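Local coordinates for discoidin-2 (PDB 2VM9), which binds galactose and N-acetylgalactosamine as a trimeric, calcium-containing lectin and may take part in forming spores and their coat, at residues R45-S53 with Q79-W87; H211-K222 with L233-V243. One frame throughout, in Å; residues are numbered along the deposited sequence.

Interaction 1: residues R45-S53 with Q79-W87; sequences RFDGSESWS and QGRGDHDQW. With CA (calcium ion), chain B; PO4 (phosphate ion), chain G.
R81 turns its CG anti to the backbone N (chi1 175°) and runs out fully extended past S51 to S49, while D83 tucks its carboxylate back between its own N and carbonyl carbon (chi1 60°), within reach of both the guanidinium and the backbone of E50. Arginine and aspartate meet side-on: NE of R81 bonds OD1 of D83 at 2.8 Å, nearly straight, and NH2 takes OD2 on its syn side. The backbone N of E50 also reaches OD1 of D83, at 2.8 Å, and comes from the opposite face of the carboxylate, so two donors hold that oxygen between them. In return, G82 N bonds E50 O at 2.9 Å, and the two loops are stitched together by a backbone bond and a side-chain bond. The setting is the F5/8 type C (discoidin) beta-sandwich, where R81, G82 and D83 spell the RGD sequence of a predicted cell attachment site; here the arginine and aspartate bind each other. CB of S49 lies over one face of the R81 guanidinium, 3.4 Å from CZ, and H84 CD2 lies over the other; the D83 carboxylate and a phosphate, probably from the crystallisation liquor, sit at its edge. NH2 of R81 bonds phosphate O2 at 2.8 Å, NH1 shares that oxygen, and NH1 also holds OE1 of Q86, itself bonded to S146. OG of S51 rests against the aliphatic part of R81, 3.3 Å from CD. E50 OE1 comes within 4.3 Å of D83 OD1, a like-charge approach probably eased by K41, which forms a salt bridge with E50 OE2. Earlier in 45-53, OD1 of D47 binds the calcium ion at 2.5 Å, with N39, S40 and four waters completing the shell.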
# COMPACT_ATOMS: atom_id res chain seq x y z
N ARG A 45 -17.45 -30.86 -23.93
CA ARG A 45 -17.23 -29.45 -24.17
C ARG A 45 -15.92 -29.05 -23.50
O ARG A 45 -15.51 -29.67 -22.52
CB ARG A 45 -18.39 -28.60 -23.62
CG ARG A 45 -18.57 -28.67 -22.08
CD ARG A 45 -19.77 -27.78 -21.62
NE ARG A 45 -20.09 -28.06 -20.22
CZ ARG A 45 -19.58 -27.38 -19.19
NH1 ARG A 45 -18.75 -26.37 -19.42
NH2 ARG A 45 -19.91 -27.71 -17.95
N PHE A 46 -15.27 -28.03 -24.05
CA PHE A 46 -14.00 -27.56 -23.53
C PHE A 46 -14.22 -26.23 -22.82
O PHE A 46 -14.58 -25.24 -23.45
CB PHE A 46 -13.01 -27.39 -24.68
CG PHE A 46 -11.63 -27.04 -24.23
CD1 PHE A 46 -10.91 -27.94 -23.46
CD2 PHE A 46 -11.05 -25.82 -24.56
CE1 PHE A 46 -9.64 -27.64 -23.00
CE2 PHE A 46 -9.77 -25.51 -24.11
CZ PHE A 46 -9.06 -26.41 -23.35
N ASP A 47 -14.03 -26.23 -21.51
CA ASP A 47 -14.21 -25.02 -20.71
C ASP A 47 -12.87 -24.38 -20.31
O ASP A 47 -12.83 -23.45 -19.49
CB ASP A 47 -15.09 -25.28 -19.49
CG ASP A 47 -14.58 -26.44 -18.60
OD1 ASP A 47 -13.71 -27.22 -19.03
OD2 ASP A 47 -15.11 -26.57 -17.46
N GLY A 48 -11.79 -24.87 -20.91
CA GLY A 48 -10.46 -24.36 -20.65
C GLY A 48 -9.54 -25.44 -20.11
O GLY A 48 -9.99 -26.42 -19.51
N SER A 49 -8.23 -25.27 -20.35
CA SER A 49 -7.24 -26.19 -19.81
C SER A 49 -7.17 -25.99 -18.30
O SER A 49 -7.34 -24.85 -17.78
CB SER A 49 -5.87 -25.89 -20.41
OG SER A 49 -5.54 -24.52 -20.27
N GLU A 50 -6.90 -27.08 -17.61
CA GLU A 50 -6.61 -27.00 -16.18
C GLU A 50 -5.12 -26.66 -16.00
O GLU A 50 -4.31 -27.45 -15.47
CB GLU A 50 -7.00 -28.32 -15.51
CG GLU A 50 -8.53 -28.52 -15.58
CD GLU A 50 -8.99 -29.86 -15.02
OE1 GLU A 50 -8.17 -30.78 -14.96
OE2 GLU A 50 -10.16 -29.96 -14.66
N SER A 51 -4.75 -25.48 -16.51
CA SER A 51 -3.37 -25.00 -16.52
C SER A 51 -3.35 -23.66 -17.25
O SER A 51 -4.24 -23.36 -18.05
CB SER A 51 -2.42 -25.96 -17.30
OG SER A 51 -2.82 -26.05 -18.70
N TRP A 52 -2.30 -22.88 -17.02
CA TRP A 52 -1.87 -21.95 -18.08
C TRP A 52 -1.10 -22.82 -19.09
O TRP A 52 -0.30 -23.68 -18.68
CB TRP A 52 -0.92 -20.90 -17.52
CG TRP A 52 -0.11 -20.22 -18.61
CD1 TRP A 52 -0.60 -19.43 -19.62
CD2 TRP A 52 1.31 -20.26 -18.78
NE1 TRP A 52 0.43 -18.97 -20.40
CE2 TRP A 52 1.62 -19.46 -19.92
CE3 TRP A 52 2.36 -20.88 -18.08
CZ2 TRP A 52 2.93 -19.26 -20.38
CZ3 TRP A 52 3.68 -20.69 -18.55
CH2 TRP A 52 3.95 -19.89 -19.68
N SER A 53 -1.31 -22.59 -20.38
CA SER A 53 -0.45 -23.24 -21.40
C SER A 53 0.05 -22.17 -22.37
O SER A 53 -0.77 -21.40 -22.91
CB SER A 53 -1.23 -24.31 -22.17
OG SER A 53 -1.74 -25.32 -21.31
N GLN A 79 2.64 -27.47 -10.41
CA GLN A 79 1.90 -28.66 -10.71
C GLN A 79 1.79 -28.67 -12.23
O GLN A 79 1.88 -27.63 -12.91
CB GLN A 79 0.55 -28.49 -10.03
CG GLN A 79 -0.36 -29.64 -9.99
CD GLN A 79 -1.60 -29.25 -9.19
OE1 GLN A 79 -2.07 -28.10 -9.27
NE2 GLN A 79 -2.14 -30.19 -8.42
N GLY A 80 1.59 -29.85 -12.79
CA GLY A 80 1.34 -29.92 -14.21
C GLY A 80 -0.12 -29.59 -14.54
O GLY A 80 -0.89 -29.03 -13.72
N ARG A 81 -0.47 -29.91 -15.77
CA ARG A 81 -1.81 -29.65 -16.30
C ARG A 81 -2.78 -30.73 -15.87
O ARG A 81 -2.48 -31.93 -16.00
CB ARG A 81 -1.74 -29.57 -17.83
CG ARG A 81 -3.09 -29.42 -18.49
CD ARG A 81 -2.97 -29.06 -19.98
NE ARG A 81 -4.31 -29.05 -20.55
CZ ARG A 81 -4.60 -28.77 -21.81
NH1 ARG A 81 -3.63 -28.44 -22.67
NH2 ARG A 81 -5.89 -28.81 -22.20
N GLY A 82 -3.97 -30.34 -15.40
CA GLY A 82 -4.91 -31.34 -14.87
C GLY A 82 -5.54 -32.30 -15.89
O GLY A 82 -5.78 -33.47 -15.56
N ASP A 83 -5.76 -31.84 -17.12
CA ASP A 83 -6.60 -32.54 -18.09
C ASP A 83 -5.86 -33.14 -19.30
O ASP A 83 -6.49 -33.76 -20.17
CB ASP A 83 -7.72 -31.61 -18.58
CG ASP A 83 -7.20 -30.36 -19.26
OD1 ASP A 83 -6.34 -29.65 -18.68
OD2 ASP A 83 -7.64 -30.09 -20.38
N HIS A 84 -4.54 -32.95 -19.36
CA HIS A 84 -3.71 -33.56 -20.42
C HIS A 84 -2.29 -33.76 -19.91
O HIS A 84 -1.91 -33.13 -18.94
CB HIS A 84 -3.70 -32.74 -21.70
CG HIS A 84 -4.95 -32.91 -22.50
ND1 HIS A 84 -5.36 -34.14 -22.96
CD2 HIS A 84 -5.92 -32.03 -22.84
CE1 HIS A 84 -6.51 -34.00 -23.60
NE2 HIS A 84 -6.88 -32.74 -23.53
N ASP A 85 -1.53 -34.63 -20.57
CA ASP A 85 -0.19 -35.00 -20.09
C ASP A 85 0.84 -33.95 -20.49
O ASP A 85 1.68 -34.18 -21.36
CB ASP A 85 0.20 -36.37 -20.68
CG ASP A 85 -0.59 -37.51 -20.10
OD1 ASP A 85 -1.27 -37.36 -19.05
OD2 ASP A 85 -0.49 -38.61 -20.67
N GLN A 86 0.76 -32.79 -19.84
CA GLN A 86 1.70 -31.70 -20.09
C GLN A 86 2.11 -31.16 -18.75
O GLN A 86 1.25 -31.02 -17.85
CB GLN A 86 1.02 -30.57 -20.86
CG GLN A 86 0.54 -31.00 -22.23
CD GLN A 86 -0.44 -30.02 -22.85
OE1 GLN A 86 -0.79 -28.98 -22.27
NE2 GLN A 86 -0.87 -30.35 -24.06
N TRP A 87 3.39 -30.86 -18.58
CA TRP A 87 3.87 -30.32 -17.30
C TRP A 87 5.26 -29.72 -17.49
O TRP A 87 6.02 -30.13 -18.38
CB TRP A 87 3.89 -31.38 -16.16
CG TRP A 87 4.55 -32.70 -16.49
CD1 TRP A 87 5.90 -32.99 -16.44
CD2 TRP A 87 3.89 -33.91 -16.87
NE1 TRP A 87 6.10 -34.33 -16.76
CE2 TRP A 87 4.89 -34.91 -17.04
CE3 TRP A 87 2.52 -34.25 -17.09
CZ2 TRP A 87 4.58 -36.22 -17.44
CZ3 TRP A 87 2.21 -35.57 -17.45
CH2 TRP A 87 3.25 -36.54 -17.62
CA CA B . -12.86 -29.46 -18.41
P PO4 G . -6.37 -28.56 -25.77
O1 PO4 G . -5.55 -29.50 -26.62
O2 PO4 G . -5.55 -27.89 -24.82
O3 PO4 G . -7.43 -29.39 -25.07
O4 PO4 G . -7.12 -27.62 -26.68
O HOH W 1 -15.27 -29.83 -19.75
O HOH W 2 -11.33 -28.83 -20.19
O HOH W 3 -11.20 -30.62 -17.31
O HOH W 4 -12.56 -31.42 -19.93

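Interaction 2: residues H211-K222 with L233-V243; sequences HTDNGQMRWEGK and LTFITWGNNAV
Strands 216-222 and 233-237 run antiparallel, 4.7 Å apart at closest approach and at 165°, with E220-I236 and K222-T234 as hydrogen-bonded pairs and G221-F235 as the non-hydrogen-bonded pair between them. They are the two arms of a beta hairpin in the H-type lectin domain, and 216-222 is also the edge where the third subunit continues the sheet. Beyond I236 the regular pairing gives way to side chains: OG1 of T237 donates to R218 O at 2.7 Å, tilted out of the carbonyl plane. R218 and W238, both carbohydrate-binding residues, lie against each other. With its CG anti to the carbonyl carbon (chi1 -57°) and the chain extended to NE, R218 lays CB, CG and CD across one face of the indole; CD stands 3.6 Å from the centroid of the five-membered ring, a CH-pi contact. The guanidinium itself is turned 55° from the ring, and any cation-pi attraction is weak at best. Its NH1 goes instead to OD1 of N241, 2.8 Å away, and to OD2 of D213 in a salt bridge. That same D213 OD2 receives the backbone N of N240 from above the carboxylate plane, so the aspartate ties the arginine to the type II' turn from W238 to N241. G239 puts its CA over a face of the guanidinium. On the face carrying E220 and K222, CD1 of I236 packs along the lysine methylenes, 3.9 Å from CD. The buried amide of N241 links R218 to the backbone at both ends of the 211-216 segment: besides OD1 accepting from R218, its ND2 bonds H211 O at 3.0 Å and Q216 O at 2.8 Å, each in the carbonyl plane on a lone pair.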
# COMPACT_ATOMS: atom_id res chain seq x y z
N HIS A 211 9.68 27.74 35.29
CA HIS A 211 10.56 28.06 36.38
C HIS A 211 10.78 26.80 37.19
O HIS A 211 9.86 26.00 37.41
CB HIS A 211 9.94 29.15 37.26
CG HIS A 211 10.97 30.02 37.92
ND1 HIS A 211 11.49 31.14 37.32
CD2 HIS A 211 11.60 29.90 39.12
CE1 HIS A 211 12.39 31.69 38.11
NE2 HIS A 211 12.49 30.96 39.21
N THR A 212 12.02 26.59 37.64
CA THR A 212 12.28 25.51 38.57
C THR A 212 11.66 25.87 39.93
O THR A 212 11.36 27.05 40.21
CB THR A 212 13.78 25.21 38.71
OG1 THR A 212 14.48 26.38 39.18
CG2 THR A 212 14.35 24.69 37.31
N ASP A 213 11.45 24.85 40.75
CA ASP A 213 10.95 24.99 42.12
C ASP A 213 12.17 24.73 43.01
O ASP A 213 12.53 23.57 43.28
CB ASP A 213 9.86 23.95 42.37
CG ASP A 213 9.37 23.91 43.82
OD1 ASP A 213 9.69 24.87 44.53
OD2 ASP A 213 8.63 22.95 44.18
N ASN A 214 12.83 25.83 43.42
CA ASN A 214 14.12 25.75 44.07
C ASN A 214 15.01 24.72 43.36
O ASN A 214 15.57 23.83 43.99
CB ASN A 214 13.94 25.41 45.55
CG ASN A 214 13.32 26.56 46.32
OD1 ASN A 214 12.37 26.38 47.10
ND2 ASN A 214 13.83 27.73 46.11
N GLY A 215 15.14 24.88 42.05
CA GLY A 215 16.06 24.01 41.29
C GLY A 215 15.47 22.74 40.70
O GLY A 215 16.09 22.15 39.79
N GLN A 216 14.30 22.30 41.19
CA GLN A 216 13.65 21.10 40.61
C GLN A 216 12.74 21.50 39.44
O GLN A 216 11.84 22.35 39.59
CB GLN A 216 12.82 20.34 41.65
CG GLN A 216 12.44 18.94 41.14
CD GLN A 216 13.62 17.93 41.22
OE1 GLN A 216 14.63 18.21 41.86
NE2 GLN A 216 13.47 16.76 40.60
N MET A 217 12.99 20.91 38.27
CA MET A 217 12.10 21.09 37.10
C MET A 217 11.12 19.93 37.08
O MET A 217 11.53 18.78 37.19
CB MET A 217 12.91 21.07 35.80
CG MET A 217 12.05 21.25 34.52
SD MET A 217 11.11 22.78 34.57
CE MET A 217 12.38 23.97 34.06
N ARG A 218 9.84 20.25 36.89
CA ARG A 218 8.78 19.23 36.86
C ARG A 218 7.79 19.64 35.77
O ARG A 218 7.11 20.66 35.88
CB ARG A 218 8.04 19.13 38.20
CG ARG A 218 8.92 18.83 39.44
CD ARG A 218 8.05 18.80 40.69
NE ARG A 218 8.87 18.60 41.88
CZ ARG A 218 9.26 19.58 42.67
NH1 ARG A 218 8.92 20.84 42.42
NH2 ARG A 218 9.95 19.28 43.78
N TRP A 219 7.78 18.89 34.68
CA TRP A 219 6.73 19.07 33.69
C TRP A 219 6.43 17.73 33.04
O TRP A 219 7.28 16.86 32.94
CB TRP A 219 7.08 20.16 32.67
CG TRP A 219 8.33 19.95 31.86
CD1 TRP A 219 9.55 20.58 32.03
CD2 TRP A 219 8.47 19.12 30.71
NE1 TRP A 219 10.45 20.15 31.08
CE2 TRP A 219 9.81 19.26 30.25
CE3 TRP A 219 7.59 18.27 30.02
CZ2 TRP A 219 10.30 18.56 29.14
CZ3 TRP A 219 8.09 17.56 28.89
CH2 TRP A 219 9.43 17.72 28.47
N GLU A 220 5.20 17.57 32.58
CA GLU A 220 4.85 16.34 31.88
C GLU A 220 3.70 16.66 30.92
O GLU A 220 2.89 17.55 31.19
CB GLU A 220 4.46 15.23 32.87
CG GLU A 220 4.06 13.90 32.22
CD GLU A 220 3.90 12.74 33.20
OE1 GLU A 220 3.87 12.98 34.44
OE2 GLU A 220 3.83 11.58 32.72
N GLY A 221 3.63 15.91 29.82
CA GLY A 221 2.46 15.93 28.94
C GLY A 221 2.00 14.49 28.79
O GLY A 221 2.84 13.56 28.79
N LYS A 222 0.68 14.32 28.67
CA LYS A 222 0.08 13.02 28.40
C LYS A 222 -1.01 13.24 27.35
O LYS A 222 -1.78 14.22 27.43
CB LYS A 222 -0.60 12.45 29.64
CG LYS A 222 0.33 11.92 30.70
CD LYS A 222 -0.47 11.34 31.88
CE LYS A 222 0.50 10.98 33.01
NZ LYS A 222 -0.23 10.46 34.21
N LEU A 233 -4.56 16.75 25.25
CA LEU A 233 -3.18 16.86 25.75
C LEU A 233 -3.31 17.42 27.16
O LEU A 233 -3.74 18.57 27.34
CB LEU A 233 -2.37 17.80 24.88
CG LEU A 233 -0.82 17.68 24.98
CD1 LEU A 233 -0.34 17.51 26.40
CD2 LEU A 233 -0.29 16.56 24.12
N THR A 234 -3.01 16.59 28.15
CA THR A 234 -3.06 17.04 29.52
C THR A 234 -1.64 17.51 29.87
O THR A 234 -0.70 16.71 29.77
CB THR A 234 -3.52 15.92 30.45
OG1 THR A 234 -4.85 15.50 30.07
CG2 THR A 234 -3.53 16.42 31.90
N PHE A 235 -1.51 18.80 30.20
CA PHE A 235 -0.23 19.39 30.59
C PHE A 235 -0.22 19.33 32.10
O PHE A 235 -1.21 19.67 32.75
CB PHE A 235 -0.13 20.83 30.13
CG PHE A 235 -0.04 20.98 28.63
CD1 PHE A 235 1.20 21.13 28.03
CD2 PHE A 235 -1.19 20.99 27.84
CE1 PHE A 235 1.31 21.29 26.65
CE2 PHE A 235 -1.10 21.12 26.44
CZ PHE A 235 0.16 21.28 25.84
N ILE A 236 0.91 18.93 32.67
CA ILE A 236 0.96 18.63 34.09
C ILE A 236 2.20 19.27 34.72
O ILE A 236 3.29 19.18 34.14
CB ILE A 236 1.05 17.10 34.27
CG1 ILE A 236 -0.13 16.40 33.57
CG2 ILE A 236 1.20 16.73 35.75
CD1 ILE A 236 0.08 14.91 33.40
N THR A 237 2.02 19.89 35.88
CA THR A 237 3.16 20.17 36.74
C THR A 237 2.77 19.82 38.18
O THR A 237 1.63 19.51 38.47
CB THR A 237 3.68 21.64 36.57
OG1 THR A 237 4.97 21.76 37.20
CG2 THR A 237 2.70 22.67 37.18
N TRP A 238 3.74 19.87 39.09
CA TRP A 238 3.47 19.53 40.48
C TRP A 238 4.57 20.17 41.31
O TRP A 238 5.27 21.08 40.81
CB TRP A 238 3.29 18.00 40.69
CG TRP A 238 4.50 17.13 40.36
CD1 TRP A 238 5.31 16.52 41.26
CD2 TRP A 238 5.00 16.78 39.06
NE1 TRP A 238 6.30 15.80 40.61
CE2 TRP A 238 6.13 15.95 39.25
CE3 TRP A 238 4.61 17.09 37.74
CZ2 TRP A 238 6.89 15.44 38.19
CZ3 TRP A 238 5.35 16.57 36.67
CH2 TRP A 238 6.49 15.76 36.91
N GLY A 239 4.68 19.80 42.58
CA GLY A 239 5.45 20.66 43.49
C GLY A 239 4.98 22.10 43.33
O GLY A 239 3.79 22.35 43.10
N ASN A 240 5.90 23.06 43.43
CA ASN A 240 5.57 24.47 43.25
C ASN A 240 6.04 25.11 41.93
O ASN A 240 6.09 26.33 41.80
CB ASN A 240 6.05 25.30 44.46
CG ASN A 240 5.34 24.91 45.73
OD1 ASN A 240 4.19 24.50 45.72
ND2 ASN A 240 6.04 24.99 46.85
N ASN A 241 6.30 24.29 40.91
CA ASN A 241 6.78 24.84 39.65
C ASN A 241 5.77 25.75 39.00
O ASN A 241 4.60 25.40 38.91
CB ASN A 241 7.10 23.72 38.67
CG ASN A 241 8.31 22.92 39.10
OD1 ASN A 241 8.22 22.07 39.97
ND2 ASN A 241 9.44 23.18 38.45
N ALA A 242 6.26 26.89 38.53
CA ALA A 242 5.46 27.82 37.73
C ALA A 242 5.83 27.53 36.27
O ALA A 242 6.95 27.83 35.83
CB ALA A 242 5.81 29.26 38.11
N VAL A 243 4.90 26.94 35.53
CA VAL A 243 5.15 26.64 34.11
C VAL A 243 4.46 27.71 33.27
O VAL A 243 3.25 27.88 33.36
CB VAL A 243 4.61 25.24 33.72
CG1 VAL A 243 4.70 25.03 32.18
CG2 VAL A 243 5.35 24.14 34.50
O HOH W 5 8.59 27.78 40.17
O HOH W 6 8.87 25.21 46.99

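Interaction 1 comes first along the chain and closes before interaction 2 opens. Their centres are 75 Å apart, on opposite sides of the centre of the chain, and their nearest atoms are still about 55 Å from each other. They share no sheet: residues 45-53 and 79-87 belong to the N-terminal beta-sandwich, residues 211-222 and 233-243 to the C-terminal lectin-like domain, with the linker 156-162 between. The calcium site therefore lies far from R218 and W238 of the carbohydrate site. Both contacts reach the second subunit, D47 through S55 of that chain and H211 through Q216 of that chain, so the trimer is joined in both domains.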